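Local coordinates for Serine/threonine-protein kinase Tel1 (PDB 6SKY) that phosphorylates serine and threonine residues of other proteins with ATP and probably acts as a DNA damage sensor that switches on checkpoint signalling, at residues A[1804-1809]-A[1814-1819]; A[1844-1849]-A[1867-1872]; A[1808-1813]-A[1852-1857]; A[1772-1775]-A[1779-1782]. One frame throughout, in Å; residues are numbered along the deposited sequence.

Overall arrangement
All four contacts lie in successive helices and loops of the alpha solenoid, away from the nucleotide and magnesium sites. Interaction 2 is the buried one, made of branched aliphatic side chains alone. Interaction 3 is also apolar but joins two loops at the surface. Interactions 1 and 4 are partly buried and combine a methyl contact with a hydrogen bond that involves backbone: a glutamine oxygen takes N-H groups of a starting helix in one, and an arginine gives to a proline carbonyl in the other. Helix 1793-1808 links them. Its Leu1806 touches Leu1849 and Leu1867 of interaction 2, its Val1805 touches Leu1780 of interaction 4, and interaction 3 follows directly from its end.

Interaction 1. Residues A[1804-1809]-A[1814-1819]; sequences LVLAYQ and QSAKRE
Gln1809 and Ala1816 carry the polar side of this contact. The OE1 of Gln1809 accepts the backbone N-H of Ala1816 at 2.7 Å from its N, a straight bond (164°) that arrives nearly along the C=O axis, and it takes a weak second bond from Ser1815 N at 3.3 Å. One buried amide oxygen thus serves two N-H groups where the next helix starts. The CG of Gln1809 stands between its backbone N and carbonyl carbon (chi1 57°), and from there the extended chain carries OE1 across to the next helix. With an alanine here the Ala1816 N-H is likely to lose its acceptor, and the start of the helix its tie to the end of the one before.

Apolar contacts flank this bond. The CG1 of Val1805 meets Ala1816 CB at 3.8 Å, while Leu1806 lays CD2 against the backbone of Lys1817, 3.7 Å from its N. The lysine leads its amine away, to the carbonyl O of His1865. Ala1816 CB also lies near CD2 of Leu1806. The segments 1804-1808 and 1815-1819 of the two helices run at 121°, their axes 9.3 Å apart, joined by a short loop as consecutive helices of an alpha solenoid are.

Interaction 2. Residues A[1844-1849]-A[1867-1872]; sequences NTILYL and LDVNMA
Leu1849, which meets Leu1867 across the contact, is fixed on its own side by a routine helix bond from its N to Thr1845 O at 2.9 Å. The contact itself is wholly apolar: two pairs of aliphatic side chains, one helical turn apart on helix 1836-1849, close over the extended chain that leads into helix 1871-1880.

In the first pair Ile1846 and Val1869 reach toward each other tip to tip. The CD1 of Ile1846 sits in front of the valine fork, 3.8 Å from CG1 and 4.0 Å from CG2 of Val1869, so both valine methyls bear on a single methyl. Ile1846 presents that end because CG1 lies anti to its carbonyl carbon (chi1 -65°) and the chain then continues straight to CD1.

The second pair meets differently. Leu1849 and Leu1867 cross at about a right angle, and CD1 of Leu1849 touches CD1 of Leu1867 at 4.0 Å, with the CG of Leu1867 scarcely farther off.

Beyond Val1869 the chain turns into its helix at Asn1870, the N-cap residue, whose side chain caps a backbone N just past residue 1872. The contact thus closes a connection between consecutive helices of the alpha solenoid. Around the two pairs, helix 1793-1808 closes one flank, with Leu1806 touching both Leu1849 and Leu1867. Helix 1815-1827 brings Leu1820 and Leu1824 onto Leu1867, and Leu1828 just after it packs on Val1869.

Interaction 3. Residues A[1808-1813]-A[1852-1857]; sequences YQLDKQ and QPLPGE
Leu1810 reaches from one loop to the other and touches both Leu1854 and Pro1855. These apolar meetings are the whole of the contact. Its CD1 lies 3.5 Å from CD of Pro1855 and 3.6 Å from CD2 of Leu1854, so one methyl meets two neighbouring carbons side by side. The other methyl, CD2, also approaches CD2 of Leu1854, at 4.0 Å. The side chains cross obliquely.

Polar bonds shape the first loop. Gln1809 is the centre of an inverse gamma turn, with a weak bond from Leu1810 N to Tyr1808 O, and this turn ends the helix and sends the Leu1810 side chain toward the opposite loop. Farther along, the amine NZ of Lys1812 gives a hydrogen bond of 2.7 Å to the hydroxyl OH of Tyr1808, which ties the loop back to the last turn of the helix. In the other loop Gln1852 O takes NE1 of Trp1866.

The touch is at the surface, with 101 Å² buried over both sides. It joins the loop between helices 1793-1808 and 1815-1827 to the loop that follows helix 1836-1849, where Trp1866 packs on Leu1854, while the Tyr1808 ring rests on Lys1776 and Ile1777 before helix 1778-1781.

Interaction 4. Residues A[1772-1775]-A[1779-1782]; sequences LSAP and TLRV
Arg1781 comes back to Pro1775 through two torsions: its CG stands anti to the backbone N (chi1 -169°), and the chain then bends at chi3 (-45°), which turns the guanidinium toward the proline carbonyl. The setting is a tight helix-to-helix turn in the alpha solenoid, where the chain leaves helix 1762-1771, passes through Ala1774 and Pro1775, and folds into the short, weakly bonded helix 1778-1781. The two segments therefore face each other with only three residues between them, and the CA atoms of Pro1775 and Arg1781 come within 5.5 Å.

Two kinds of contact hold the turn. On the buried side, Leu1780 directs CD1 at the methyl of Ala1774. The same leucine packs on Val1801, Leu1804 and Val1805 of helix 1793-1808, and Ala1774 touches the Tyr1808 ring, so this inner face of the turn rests against that helix. On the outer side, Pro1775 and Arg1781 are exposed. CB of Pro1775 is directed away from 1779-1782, and it is the backbone carbonyl that takes part. A long, weak ion pair also leads from NH1 of Arg1781 to Asp1703 on helix 1687-1706.

The carbonyl is met at the edge of the guanidinium, somewhat tilted from its plane: NE of Arg1781 donates to O of Pro1775 at 3.3 Å with an N-H...O angle of 153°, and lies in the carbonyl plane.

Interaction 1. Residues A[1804-1809]-A[1814-1819]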
# COMPACT_ATOMS: atom_id res chain seq x y z
N LEU A 1804 -56.85 22.23 10.73
CA LEU A 1804 -57.98 22.82 11.42
C LEU A 1804 -59.17 21.87 11.44
O LEU A 1804 -59.84 21.73 12.47
CB LEU A 1804 -58.37 24.14 10.78
CG LEU A 1804 -57.54 25.35 11.17
CD1 LEU A 1804 -57.87 26.51 10.27
CD2 LEU A 1804 -57.82 25.72 12.59
N VAL A 1805 -59.44 21.19 10.33
CA VAL A 1805 -60.56 20.26 10.30
C VAL A 1805 -60.31 19.08 11.22
O VAL A 1805 -61.18 18.68 12.00
CB VAL A 1805 -60.83 19.81 8.86
CG1 VAL A 1805 -61.81 18.68 8.85
CG2 VAL A 1805 -61.34 20.96 8.05
N LEU A 1806 -59.12 18.48 11.13
CA LEU A 1806 -58.83 17.31 11.95
C LEU A 1806 -58.85 17.65 13.43
O LEU A 1806 -59.30 16.85 14.25
CB LEU A 1806 -57.48 16.72 11.57
CG LEU A 1806 -57.32 16.04 10.22
CD1 LEU A 1806 -55.90 15.60 10.05
CD2 LEU A 1806 -58.23 14.87 10.11
N ALA A 1807 -58.37 18.84 13.79
CA ALA A 1807 -58.38 19.25 15.18
C ALA A 1807 -59.78 19.58 15.66
O ALA A 1807 -60.09 19.36 16.84
CB ALA A 1807 -57.47 20.45 15.39
N TYR A 1808 -60.62 20.11 14.78
CA TYR A 1808 -62.00 20.40 15.16
C TYR A 1808 -62.76 19.12 15.47
O TYR A 1808 -63.33 18.98 16.55
CB TYR A 1808 -62.69 21.17 14.05
CG TYR A 1808 -64.17 21.36 14.27
CD1 TYR A 1808 -64.63 22.20 15.27
CD2 TYR A 1808 -65.09 20.73 13.46
CE1 TYR A 1808 -65.97 22.38 15.46
CE2 TYR A 1808 -66.44 20.90 13.66
CZ TYR A 1808 -66.87 21.74 14.65
OH TYR A 1808 -68.21 21.92 14.85
N GLN A 1809 -62.78 18.19 14.53
CA GLN A 1809 -63.58 16.99 14.77
C GLN A 1809 -62.77 15.88 15.44
O GLN A 1809 -62.79 14.73 15.02
CB GLN A 1809 -64.21 16.51 13.47
CG GLN A 1809 -63.24 16.23 12.38
CD GLN A 1809 -63.93 16.11 11.05
OE1 GLN A 1809 -63.67 15.19 10.29
NE2 GLN A 1809 -64.82 17.04 10.76
N GLN A 1814 -65.12 11.25 13.66
CA GLN A 1814 -63.92 11.60 12.90
C GLN A 1814 -64.11 11.17 11.45
O GLN A 1814 -63.73 10.07 11.05
CB GLN A 1814 -62.70 10.96 13.53
CG GLN A 1814 -62.36 11.56 14.87
CD GLN A 1814 -61.13 10.97 15.47
OE1 GLN A 1814 -60.81 9.81 15.24
NE2 GLN A 1814 -60.43 11.75 16.27
N SER A 1815 -64.68 12.06 10.65
CA SER A 1815 -65.01 11.76 9.27
C SER A 1815 -63.85 12.06 8.32
O SER A 1815 -63.50 11.22 7.48
CB SER A 1815 -66.24 12.56 8.85
OG SER A 1815 -66.61 12.26 7.52
N ALA A 1816 -63.26 13.26 8.43
CA ALA A 1816 -62.16 13.62 7.55
C ALA A 1816 -60.95 12.73 7.78
O ALA A 1816 -60.24 12.41 6.83
CB ALA A 1816 -61.78 15.08 7.74
N LYS A 1817 -60.71 12.33 9.02
CA LYS A 1817 -59.60 11.41 9.28
C LYS A 1817 -59.81 10.10 8.56
O LYS A 1817 -58.91 9.59 7.89
CB LYS A 1817 -59.44 11.18 10.77
CG LYS A 1817 -58.41 10.11 11.08
CD LYS A 1817 -58.32 9.82 12.55
CE LYS A 1817 -57.30 8.74 12.81
NZ LYS A 1817 -57.05 8.56 14.26
N ARG A 1818 -61.01 9.53 8.68
CA ARG A 1818 -61.31 8.27 8.02
C ARG A 1818 -61.18 8.39 6.50
O ARG A 1818 -60.55 7.55 5.86
CB ARG A 1818 -62.72 7.82 8.40
CG ARG A 1818 -63.17 6.55 7.72
CD ARG A 1818 -64.63 6.28 7.99
NE ARG A 1818 -65.48 7.40 7.58
CZ ARG A 1818 -65.86 7.63 6.33
NH1 ARG A 1818 -65.46 6.82 5.36
NH2 ARG A 1818 -66.62 8.67 6.05
N GLU A 1819 -61.76 9.44 5.93
CA GLU A 1819 -61.73 9.60 4.48
C GLU A 1819 -60.31 9.79 3.96
O GLU A 1819 -59.89 9.13 3.00
CB GLU A 1819 -62.61 10.77 4.06
CG GLU A 1819 -64.07 10.58 4.38
CD GLU A 1819 -64.89 11.83 4.08
OE1 GLU A 1819 -64.36 12.94 4.24
OE2 GLU A 1819 -66.06 11.68 3.67

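Interaction 2. Residues A[1844-1849]-A[1867-1872]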
# COMPACT_ATOMS: atom_id res chain seq x y z
N ASN A 1844 -45.86 17.07 2.27
CA ASN A 1844 -45.66 18.23 3.12
C ASN A 1844 -46.77 18.40 4.14
O ASN A 1844 -46.53 18.89 5.24
CB ASN A 1844 -45.54 19.48 2.27
CG ASN A 1844 -44.17 19.65 1.70
OD1 ASN A 1844 -43.99 19.81 0.51
ND2 ASN A 1844 -43.18 19.60 2.56
N THR A 1845 -48.00 17.99 3.81
CA THR A 1845 -49.06 18.03 4.82
C THR A 1845 -48.80 17.03 5.94
O THR A 1845 -49.01 17.34 7.11
CB THR A 1845 -50.41 17.75 4.17
OG1 THR A 1845 -50.61 18.67 3.10
CG2 THR A 1845 -51.50 17.93 5.18
N ILE A 1846 -48.37 15.82 5.60
CA ILE A 1846 -48.03 14.84 6.63
C ILE A 1846 -46.92 15.37 7.53
O ILE A 1846 -47.00 15.28 8.76
CB ILE A 1846 -47.62 13.50 5.98
CG1 ILE A 1846 -48.80 12.88 5.25
CG2 ILE A 1846 -47.11 12.56 7.02
CD1 ILE A 1846 -48.44 11.62 4.54
N LEU A 1847 -45.88 15.95 6.93
CA LEU A 1847 -44.81 16.52 7.72
C LEU A 1847 -45.32 17.62 8.64
O LEU A 1847 -44.94 17.68 9.81
CB LEU A 1847 -43.72 17.08 6.80
CG LEU A 1847 -42.81 16.10 6.10
CD1 LEU A 1847 -41.81 16.88 5.31
CD2 LEU A 1847 -42.13 15.25 7.12
N TYR A 1848 -46.16 18.51 8.12
CA TYR A 1848 -46.67 19.60 8.95
C TYR A 1848 -47.50 19.07 10.10
O TYR A 1848 -47.43 19.60 11.21
CB TYR A 1848 -47.49 20.56 8.11
CG TYR A 1848 -48.15 21.64 8.92
CD1 TYR A 1848 -47.42 22.72 9.37
CD2 TYR A 1848 -49.49 21.59 9.22
CE1 TYR A 1848 -48.01 23.69 10.11
CE2 TYR A 1848 -50.08 22.56 9.96
CZ TYR A 1848 -49.33 23.61 10.40
OH TYR A 1848 -49.91 24.60 11.14
N LEU A 1849 -48.29 18.03 9.87
CA LEU A 1849 -49.10 17.49 10.95
C LEU A 1849 -48.23 16.82 12.01
O LEU A 1849 -48.64 16.75 13.17
CB LEU A 1849 -50.11 16.49 10.41
CG LEU A 1849 -51.34 17.05 9.71
CD1 LEU A 1849 -52.09 15.91 9.11
CD2 LEU A 1849 -52.21 17.79 10.68
N LEU A 1867 -53.48 11.37 11.16
CA LEU A 1867 -53.93 10.49 10.10
C LEU A 1867 -53.44 9.09 10.43
O LEU A 1867 -52.89 8.84 11.50
CB LEU A 1867 -53.43 10.96 8.74
CG LEU A 1867 -53.90 12.35 8.31
CD1 LEU A 1867 -53.26 12.73 7.00
CD2 LEU A 1867 -55.39 12.36 8.17
N ASP A 1868 -53.63 8.16 9.50
CA ASP A 1868 -53.11 6.80 9.64
C ASP A 1868 -52.33 6.51 8.37
O ASP A 1868 -52.88 6.03 7.38
CB ASP A 1868 -54.22 5.79 9.87
CG ASP A 1868 -54.54 5.63 11.34
OD1 ASP A 1868 -54.88 6.64 12.00
OD2 ASP A 1868 -54.46 4.49 11.85
N VAL A 1869 -51.05 6.82 8.40
CA VAL A 1869 -50.19 6.73 7.23
C VAL A 1869 -49.37 5.46 7.32
O VAL A 1869 -48.85 5.11 8.38
CB VAL A 1869 -49.28 7.97 7.13
CG1 VAL A 1869 -48.58 8.00 5.81
CG2 VAL A 1869 -50.09 9.22 7.32
N ASN A 1870 -49.27 4.75 6.20
CA ASN A 1870 -48.33 3.65 6.06
C ASN A 1870 -46.98 4.26 5.74
O ASN A 1870 -46.77 4.75 4.63
CB ASN A 1870 -48.80 2.70 4.97
CG ASN A 1870 -48.00 1.43 4.94
OD1 ASN A 1870 -47.29 1.16 3.98
ND2 ASN A 1870 -48.10 0.64 6.00
N MET A 1871 -46.06 4.23 6.70
CA MET A 1871 -44.83 4.98 6.57
C MET A 1871 -43.88 4.40 5.53
O MET A 1871 -43.03 5.12 5.01
CB MET A 1871 -44.14 5.10 7.92
CG MET A 1871 -44.78 6.12 8.83
SD MET A 1871 -44.71 7.77 8.12
CE MET A 1871 -45.77 8.67 9.23
N ALA A 1872 -44.03 3.12 5.18
CA ALA A 1872 -43.24 2.57 4.09
C ALA A 1872 -43.70 3.12 2.75
O ALA A 1872 -42.88 3.46 1.89
CB ALA A 1872 -43.33 1.05 4.10

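Interaction 3. Residues A[1808-1813]-A[1852-1857]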
# COMPACT_ATOMS: atom_id res chain seq x y z
N TYR A 1808 -60.62 20.11 14.78
CA TYR A 1808 -62.00 20.40 15.16
C TYR A 1808 -62.76 19.12 15.47
O TYR A 1808 -63.33 18.98 16.55
CB TYR A 1808 -62.69 21.17 14.05
CG TYR A 1808 -64.17 21.36 14.27
CD1 TYR A 1808 -64.63 22.20 15.27
CD2 TYR A 1808 -65.09 20.73 13.46
CE1 TYR A 1808 -65.97 22.38 15.46
CE2 TYR A 1808 -66.44 20.90 13.66
CZ TYR A 1808 -66.87 21.74 14.65
OH TYR A 1808 -68.21 21.92 14.85
N GLN A 1809 -62.78 18.19 14.53
CA GLN A 1809 -63.58 16.99 14.77
C GLN A 1809 -62.77 15.88 15.44
O GLN A 1809 -62.79 14.73 15.02
CB GLN A 1809 -64.21 16.51 13.47
CG GLN A 1809 -63.24 16.23 12.38
CD GLN A 1809 -63.93 16.11 11.05
OE1 GLN A 1809 -63.67 15.19 10.29
NE2 GLN A 1809 -64.82 17.04 10.76
N LEU A 1810 -62.09 16.23 16.53
CA LEU A 1810 -61.26 15.25 17.22
C LEU A 1810 -62.10 14.37 18.13
O LEU A 1810 -61.95 13.14 18.14
CB LEU A 1810 -60.16 15.95 18.03
CG LEU A 1810 -58.70 15.70 17.65
CD1 LEU A 1810 -57.82 16.24 18.73
CD2 LEU A 1810 -58.42 14.25 17.44
N ASP A 1811 -62.98 14.98 18.92
CA ASP A 1811 -63.84 14.24 19.84
C ASP A 1811 -65.17 13.85 19.21
O ASP A 1811 -65.82 12.92 19.70
CB ASP A 1811 -64.08 15.07 21.09
CG ASP A 1811 -64.41 16.51 20.77
OD1 ASP A 1811 -64.66 16.80 19.59
OD2 ASP A 1811 -64.42 17.35 21.70
N LYS A 1812 -65.58 14.52 18.15
CA LYS A 1812 -66.81 14.20 17.44
C LYS A 1812 -66.57 12.99 16.55
O LYS A 1812 -65.59 12.25 16.70
CB LYS A 1812 -67.27 15.42 16.65
CG LYS A 1812 -67.03 16.70 17.39
CD LYS A 1812 -67.54 17.91 16.65
CE LYS A 1812 -67.32 19.15 17.50
NZ LYS A 1812 -68.13 20.30 17.04
N GLN A 1813 -67.48 12.73 15.62
CA GLN A 1813 -67.29 11.64 14.67
C GLN A 1813 -66.20 12.03 13.68
O GLN A 1813 -66.33 13.01 12.95
CB GLN A 1813 -68.60 11.33 13.95
CG GLN A 1813 -68.54 10.10 13.07
CD GLN A 1813 -68.70 10.42 11.60
OE1 GLN A 1813 -69.32 11.42 11.24
NE2 GLN A 1813 -68.13 9.58 10.74
N GLN A 1852 -47.57 19.31 15.03
CA GLN A 1852 -48.66 19.93 15.75
C GLN A 1852 -49.07 19.06 16.92
O GLN A 1852 -49.33 17.87 16.73
CB GLN A 1852 -49.86 20.14 14.83
CG GLN A 1852 -49.62 21.12 13.71
CD GLN A 1852 -49.11 22.44 14.21
OE1 GLN A 1852 -48.05 22.89 13.82
NE2 GLN A 1852 -49.87 23.07 15.08
N PRO A 1853 -49.12 19.60 18.13
CA PRO A 1853 -49.43 18.76 19.30
C PRO A 1853 -50.89 18.33 19.32
O PRO A 1853 -51.80 19.14 19.18
CB PRO A 1853 -49.10 19.67 20.48
CG PRO A 1853 -49.12 21.02 19.94
CD PRO A 1853 -48.67 20.93 18.53
N LEU A 1854 -51.09 17.04 19.52
CA LEU A 1854 -52.43 16.49 19.71
C LEU A 1854 -52.92 16.80 21.11
O LEU A 1854 -52.19 16.58 22.08
CB LEU A 1854 -52.42 14.99 19.48
CG LEU A 1854 -53.08 14.44 18.23
CD1 LEU A 1854 -52.87 12.97 18.15
CD2 LEU A 1854 -54.54 14.73 18.27
N PRO A 1855 -54.13 17.32 21.27
CA PRO A 1855 -54.65 17.59 22.62
C PRO A 1855 -54.80 16.30 23.42
O PRO A 1855 -55.39 15.32 22.95
CB PRO A 1855 -56.01 18.24 22.35
CG PRO A 1855 -55.88 18.80 20.98
CD PRO A 1855 -55.03 17.84 20.23
N GLY A 1856 -54.25 16.30 24.63
CA GLY A 1856 -54.27 15.13 25.47
C GLY A 1856 -53.30 14.06 25.01
O GLY A 1856 -53.69 12.91 24.79
N GLU A 1857 -52.04 14.43 24.85
CA GLU A 1857 -51.00 13.51 24.43
C GLU A 1857 -49.93 13.41 25.50
O GLU A 1857 -49.70 14.35 26.26
CB GLU A 1857 -50.35 13.94 23.11
CG GLU A 1857 -49.47 15.17 23.23
CD GLU A 1857 -48.67 15.42 21.98
OE1 GLU A 1857 -47.89 16.39 21.95
OE2 GLU A 1857 -48.81 14.63 21.02

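Interaction 4. Residues A[1772-1775]-A[1779-1782]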
# COMPACT_ATOMS: atom_id res chain seq x y z
N LEU A 1772 -65.84 22.93 3.90
CA LEU A 1772 -67.29 23.00 3.99
C LEU A 1772 -67.84 22.11 5.09
O LEU A 1772 -68.96 22.34 5.55
CB LEU A 1772 -67.93 22.61 2.65
CG LEU A 1772 -67.86 23.63 1.53
CD1 LEU A 1772 -68.48 23.07 0.27
CD2 LEU A 1772 -68.53 24.93 1.93
N SER A 1773 -67.09 21.10 5.52
CA SER A 1773 -67.56 20.16 6.52
C SER A 1773 -67.44 20.67 7.95
O SER A 1773 -67.74 19.92 8.88
CB SER A 1773 -66.79 18.84 6.38
OG SER A 1773 -65.42 19.03 6.66
N ALA A 1774 -67.01 21.91 8.15
CA ALA A 1774 -66.82 22.48 9.48
C ALA A 1774 -67.30 23.92 9.50
O ALA A 1774 -66.50 24.86 9.48
CB ALA A 1774 -65.36 22.39 9.92
N PRO A 1775 -68.62 24.13 9.56
CA PRO A 1775 -69.14 25.50 9.52
C PRO A 1775 -68.94 26.26 10.81
O PRO A 1775 -68.97 27.50 10.79
CB PRO A 1775 -70.63 25.31 9.21
CG PRO A 1775 -70.77 23.88 8.80
CD PRO A 1775 -69.71 23.14 9.52
N THR A 1779 -62.99 30.61 10.66
CA THR A 1779 -61.86 30.78 9.76
C THR A 1779 -61.95 29.86 8.55
O THR A 1779 -61.37 30.17 7.50
CB THR A 1779 -60.55 30.54 10.50
OG1 THR A 1779 -60.68 31.04 11.84
CG2 THR A 1779 -59.42 31.26 9.82
N LEU A 1780 -62.64 28.74 8.66
CA LEU A 1780 -62.85 27.85 7.53
C LEU A 1780 -64.11 28.17 6.76
O LEU A 1780 -64.28 27.67 5.64
CB LEU A 1780 -62.92 26.39 7.99
CG LEU A 1780 -61.69 25.68 8.52
CD1 LEU A 1780 -62.13 24.36 9.08
CD2 LEU A 1780 -60.68 25.47 7.43
N ARG A 1781 -65.00 28.96 7.33
CA ARG A 1781 -66.27 29.25 6.68
C ARG A 1781 -66.10 30.29 5.58
O ARG A 1781 -66.85 30.27 4.60
CB ARG A 1781 -67.28 29.73 7.72
CG ARG A 1781 -68.69 29.82 7.22
CD ARG A 1781 -69.45 30.77 8.11
NE ARG A 1781 -69.17 30.52 9.52
CZ ARG A 1781 -69.37 31.41 10.48
NH1 ARG A 1781 -69.83 32.61 10.19
NH2 ARG A 1781 -69.09 31.09 11.74
N VAL A 1782 -65.13 31.18 5.72
CA VAL A 1782 -64.93 32.27 4.78
C VAL A 1782 -63.93 31.87 3.71
O VAL A 1782 -63.55 32.70 2.87
CB VAL A 1782 -64.45 33.53 5.52
CG1 VAL A 1782 -65.35 33.82 6.69
CG2 VAL A 1782 -63.04 33.32 5.99